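Local coordinates for alkyltransferase-like protein 1 (Schizosaccharomyces pombe, PDB 3GVA) that recognises O6-alkylguanine lesions in DNA, flips the damaged base out of the duplex into a binding pocket and so presents it to nucleotide excision repair, at residues M3-V14 / Y37-L48. Residues are numbered along the deposited sequence; the frame is centred on the assembly and turned at random.
Sequences MDEFYTKVYDAV and YARQVGQAMKHL
In the helix-turn-helix DNA-binding domain of the MGMT family, helix 3-14 packs across helix 38-46, the helix that carries the arginine finger R39, and Y7 and Y11 meet A44 where the two come together. The axes approach to 9.3 Å nearly at right angles, and the nearest backbones are at Y7 and A44, where a small residue lets an aromatic ring lie flat: A44 CA sits 3.6 Å from the centroid of the Y7 ring and 7° off its normal, a CH-pi contact. One turn on, Y11 OH donates to A44 O at 2.6 Å, from above the carbonyl plane (38° out of it). H47 N reaches the same oxygen from the opposite face, so this carbonyl at the end of the helix serves two donors. CG lies anti to the carbonyl carbon (chi1 -55°), which turns the Y11 ring back toward the start of its helix and carries OH to A44 O; L48 CD2 covers one face, 3.7 Å from the centroid, while M45 SD stands at the edge in a Met-aromatic contact. The buried side of the interface is apolar: F6 CZ meets V41 CG2 at 3.7 Å, V10 CG1 lies against V41 and A44, and V14 CG2 reaches M45 SD at 3.8 Å. Helix 25-31 adds to this packing: V41 also touches A29, and M45 touches Y25, a residue inferred to be required for nucleotide flipping.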
loop_
_atom_site.group_PDB
_atom_site.type_symbol
_atom_site.label_atom_id
_atom_site.label_comp_id
_atom_site.label_asym_id
_atom_site.label_seq_id
_atom_site.Cartn_x
_atom_site.Cartn_y
_atom_site.Cartn_z
ATOM N N MET A 3 -7.201 16.180 10.055
ATOM C CA MET A 3 -7.104 14.786 9.646
ATOM C C MET A 3 -8.345 14.249 8.933
ATOM O O MET A 3 -8.224 13.487 7.977
ATOM C CB MET A 3 -6.792 13.904 10.857
ATOM C CG MET A 3 -5.362 14.018 11.352
ATOM S SD MET A 3 -4.137 13.467 10.133
ATOM C CE MET A 3 -3.563 15.062 9.477
ATOM N N ASP A 4 -9.533 14.638 9.389
ATOM C CA ASP A 4 -10.755 14.147 8.758
ATOM C C ASP A 4 -10.712 14.363 7.244
ATOM O O ASP A 4 -10.972 13.438 6.467
ATOM C CB ASP A 4 -11.995 14.821 9.358
ATOM C CG ASP A 4 -12.007 16.327 9.152
ATOM O OD1 ASP A 4 -13.098 16.918 9.262
ATOM O OD2 ASP A 4 -10.938 16.920 8.892
ATOM N N GLU A 5 -10.367 15.575 6.817
ATOM C CA GLU A 5 -10.295 15.846 5.389
ATOM C C GLU A 5 -9.021 15.274 4.760
ATOM O O GLU A 5 -9.017 14.909 3.581
ATOM C CB GLU A 5 -10.384 17.350 5.111
ATOM C CG GLU A 5 -10.764 17.632 3.666
ATOM C CD GLU A 5 -11.275 19.039 3.425
ATOM O OE1 GLU A 5 -12.084 19.535 4.241
ATOM O OE2 GLU A 5 -10.884 19.638 2.397
ATOM N N PHE A 6 -7.946 15.185 5.542
ATOM C CA PHE A 6 -6.686 14.648 5.029
ATOM C C PHE A 6 -6.848 13.181 4.637
ATOM O O PHE A 6 -6.350 12.752 3.603
ATOM C CB PHE A 6 -5.573 14.766 6.079
ATOM C CG PHE A 6 -4.258 14.174 5.636
ATOM C CD1 PHE A 6 -3.524 14.764 4.607
ATOM C CD2 PHE A 6 -3.764 13.013 6.229
ATOM C CE1 PHE A 6 -2.324 14.202 4.172
ATOM C CE2 PHE A 6 -2.566 12.444 5.802
ATOM C CZ PHE A 6 -1.844 13.038 4.772
ATOM N N TYR A 7 -7.537 12.413 5.476
ATOM C CA TYR A 7 -7.752 10.997 5.213
ATOM C C TYR A 7 -8.444 10.781 3.872
ATOM O O TYR A 7 -8.032 9.932 3.089
ATOM C CB TYR A 7 -8.584 10.365 6.339
ATOM C CG TYR A 7 -7.808 10.044 7.602
ATOM C CD1 TYR A 7 -6.554 10.605 7.844
ATOM C CD2 TYR A 7 -8.336 9.178 8.561
ATOM C CE1 TYR A 7 -5.842 10.313 9.016
ATOM C CE2 TYR A 7 -7.637 8.879 9.736
ATOM C CZ TYR A 7 -6.391 9.448 9.956
ATOM O OH TYR A 7 -5.699 9.155 11.111
ATOM N N THR A 8 -9.490 11.560 3.610
ATOM C CA THR A 8 -10.223 11.433 2.354
ATOM C C THR A 8 -9.338 11.770 1.152
ATOM O O THR A 8 -9.484 11.182 0.077
ATOM C CB THR A 8 -11.481 12.332 2.353
ATOM O OG1 THR A 8 -11.102 13.712 2.397
ATOM C CG2 THR A 8 -12.333 12.028 3.580
ATOM N N LYS A 9 -8.411 12.702 1.339
ATOM C CA LYS A 9 -7.489 13.108 0.277
ATOM C C LYS A 9 -6.511 11.960 0.007
ATOM O O LYS A 9 -6.078 11.729 -1.132
ATOM C CB LYS A 9 -6.724 14.358 0.715
ATOM C CG LYS A 9 -6.080 15.128 -0.426
ATOM C CD LYS A 9 -5.341 16.360 0.085
ATOM C CE LYS A 9 -4.910 17.261 -1.064
ATOM N NZ LYS A 9 -4.129 16.528 -2.105
ATOM N N VAL A 10 -6.163 11.244 1.075
ATOM C CA VAL A 10 -5.266 10.103 0.973
ATOM C C VAL A 10 -5.991 8.985 0.226
ATOM O O VAL A 10 -5.443 8.402 -0.709
ATOM C CB VAL A 10 -4.847 9.598 2.376
ATOM C CG1 VAL A 10 -4.198 8.225 2.268
ATOM C CG2 VAL A 10 -3.865 10.593 3.016
ATOM N N TYR A 11 -7.228 8.692 0.637
ATOM C CA TYR A 11 -7.995 7.636 -0.018
ATOM C C TYR A 11 -8.209 7.931 -1.492
ATOM O O TYR A 11 -8.142 7.023 -2.313
ATOM C CB TYR A 11 -9.340 7.411 0.688
ATOM C CG TYR A 11 -9.178 7.113 2.168
ATOM C CD1 TYR A 11 -7.996 6.537 2.660
ATOM C CD2 TYR A 11 -10.189 7.413 3.078
ATOM C CE1 TYR A 11 -7.830 6.276 4.022
ATOM C CE2 TYR A 11 -10.039 7.151 4.439
ATOM C CZ TYR A 11 -8.855 6.586 4.900
ATOM O OH TYR A 11 -8.695 6.338 6.241
ATOM N N ASP A 12 -8.449 9.200 -1.822
ATOM C CA ASP A 12 -8.635 9.607 -3.210
ATOM C C ASP A 12 -7.378 9.266 -3.985
ATOM O O ASP A 12 -7.439 8.769 -5.106
ATOM C CB ASP A 12 -8.860 11.120 -3.333
ATOM C CG ASP A 12 -10.259 11.536 -2.968
ATOM O OD1 ASP A 12 -11.199 10.797 -3.317
ATOM O OD2 ASP A 12 -10.424 12.610 -2.351
ATOM N N ALA A 13 -6.232 9.546 -3.378
ATOM C CA ALA A 13 -4.961 9.277 -4.027
ATOM C C ALA A 13 -4.749 7.782 -4.238
ATOM O O ALA A 13 -4.296 7.364 -5.303
ATOM C CB ALA A 13 -3.811 9.872 -3.203
ATOM N N VAL A 14 -5.070 6.979 -3.229
ATOM C CA VAL A 14 -4.900 5.533 -3.340
ATOM C C VAL A 14 -5.818 4.972 -4.440
ATOM O O VAL A 14 -5.427 4.081 -5.201
ATOM C CB VAL A 14 -5.201 4.829 -1.987
ATOM C CG1 VAL A 14 -5.096 3.318 -2.151
ATOM C CG2 VAL A 14 -4.215 5.311 -0.916
ATOM N N TYR A 37 3.944 14.386 5.643
ATOM C CA TYR A 37 2.882 13.634 6.303
ATOM C C TYR A 37 2.843 12.135 6.030
ATOM O O TYR A 37 1.777 11.524 6.107
ATOM C CB TYR A 37 1.520 14.241 5.941
ATOM C CG TYR A 37 1.285 15.614 6.530
ATOM C CD1 TYR A 37 2.076 16.701 6.156
ATOM C CD2 TYR A 37 0.289 15.822 7.484
ATOM C CE1 TYR A 37 1.884 17.962 6.721
ATOM C CE2 TYR A 37 0.088 17.082 8.057
ATOM C CZ TYR A 37 0.890 18.147 7.670
ATOM O OH TYR A 37 0.697 19.393 8.229
ATOM N N ALA A 38 3.992 11.536 5.735
ATOM C CA ALA A 38 4.035 10.111 5.450
ATOM C C ALA A 38 3.468 9.275 6.593
ATOM O O ALA A 38 2.751 8.315 6.352
ATOM C CB ALA A 38 5.463 9.672 5.130
ATOM N N ARG A 39 3.765 9.634 7.839
ATOM C CA ARG A 39 3.233 8.846 8.944
ATOM C C ARG A 39 1.729 9.030 9.073
ATOM O O ARG A 39 1.018 8.103 9.470
ATOM C CB ARG A 39 3.945 9.190 10.258
ATOM C CG ARG A 39 5.387 8.675 10.305
ATOM C CD ARG A 39 6.031 8.880 11.678
ATOM N NE ARG A 39 5.460 8.002 12.696
ATOM C CZ ARG A 39 5.709 8.110 13.999
ATOM N NH1 ARG A 39 6.517 9.058 14.448
ATOM N NH2 ARG A 39 5.149 7.268 14.854
ATOM N N GLN A 40 1.247 10.220 8.724
ATOM C CA GLN A 40 -0.184 10.503 8.775
ATOM C C GLN A 40 -0.875 9.668 7.706
ATOM O O GLN A 40 -1.969 9.144 7.929
ATOM C CB GLN A 40 -0.462 11.988 8.523
ATOM C CG GLN A 40 -0.135 12.906 9.689
ATOM C CD GLN A 40 1.343 12.959 9.998
ATOM O OE1 GLN A 40 2.169 13.133 9.104
ATOM N NE2 GLN A 40 1.687 12.823 11.274
ATOM N N VAL A 41 -0.238 9.563 6.541
ATOM C CA VAL A 41 -0.781 8.756 5.455
ATOM C C VAL A 41 -0.908 7.327 5.981
ATOM O O VAL A 41 -1.936 6.670 5.792
ATOM C CB VAL A 41 0.157 8.762 4.231
ATOM C CG1 VAL A 41 -0.305 7.726 3.197
ATOM C CG2 VAL A 41 0.182 10.142 3.615
ATOM N N GLY A 42 0.143 6.852 6.650
ATOM C CA GLY A 42 0.113 5.510 7.208
ATOM C C GLY A 42 -1.035 5.334 8.188
ATOM O O GLY A 42 -1.657 4.277 8.259
ATOM N N GLN A 43 -1.325 6.384 8.943
ATOM C CA GLN A 43 -2.409 6.359 9.915
ATOM C C GLN A 43 -3.750 6.271 9.178
ATOM O O GLN A 43 -4.631 5.495 9.550
ATOM C CB GLN A 43 -2.350 7.626 10.767
ATOM C CG GLN A 43 -2.607 7.416 12.252
ATOM C CD GLN A 43 -1.619 6.456 12.892
ATOM O OE1 GLN A 43 -0.407 6.609 12.745
ATOM N NE2 GLN A 43 -2.134 5.464 13.612
ATOM N N ALA A 44 -3.903 7.072 8.131
ATOM C CA ALA A 44 -5.136 7.055 7.345
ATOM C C ALA A 44 -5.401 5.644 6.831
ATOM O O ALA A 44 -6.519 5.131 6.918
ATOM C CB ALA A 44 -5.024 8.017 6.166
ATOM N N MET A 45 -4.358 5.023 6.294
ATOM C CA MET A 45 -4.465 3.679 5.741
ATOM C C MET A 45 -4.779 2.648 6.811
ATOM O O MET A 45 -5.530 1.698 6.573
ATOM C CB MET A 45 -3.164 3.301 5.018
ATOM C CG MET A 45 -2.871 4.171 3.815
ATOM S SD MET A 45 -4.322 4.268 2.747
ATOM C CE MET A 45 -4.337 2.591 2.082
ATOM N N LYS A 46 -4.216 2.843 7.996
ATOM C CA LYS A 46 -4.444 1.908 9.088
ATOM C C LYS A 46 -5.846 2.011 9.686
ATOM O O LYS A 46 -6.337 1.059 10.286
ATOM C CB LYS A 46 -3.376 2.099 10.171
ATOM C CG LYS A 46 -1.964 1.812 9.666
ATOM C CD LYS A 46 -0.927 1.847 10.779
ATOM C CE LYS A 46 -1.103 0.679 11.743
ATOM N NZ LYS A 46 0.049 0.547 12.686
ATOM N N HIS A 47 -6.502 3.150 9.498
ATOM C CA HIS A 47 -7.847 3.334 10.032
ATOM C C HIS A 47 -8.956 2.914 9.067
ATOM O O HIS A 47 -10.136 3.061 9.379
ATOM C CB HIS A 47 -8.053 4.792 10.454
ATOM C CG HIS A 47 -7.183 5.216 11.597
ATOM N ND1 HIS A 47 -7.228 6.484 12.138
ATOM C CD2 HIS A 47 -6.244 4.540 12.303
ATOM C CE1 HIS A 47 -6.356 6.572 13.126
ATOM N NE2 HIS A 47 -5.745 5.407 13.247
ATOM N N LEU A 48 -8.582 2.390 7.902
ATOM C CA LEU A 48 -9.565 1.957 6.911
ATOM C C LEU A 48 -10.290 0.694 7.338
ATOM O O LEU A 48 -9.693 -0.209 7.925
ATOM C CB LEU A 48 -8.900 1.705 5.555
ATOM C CG LEU A 48 -8.755 2.884 4.592
ATOM C CD1 LEU A 48 -7.959 2.460 3.350
ATOM C CD2 LEU A 48 -10.139 3.384 4.192
#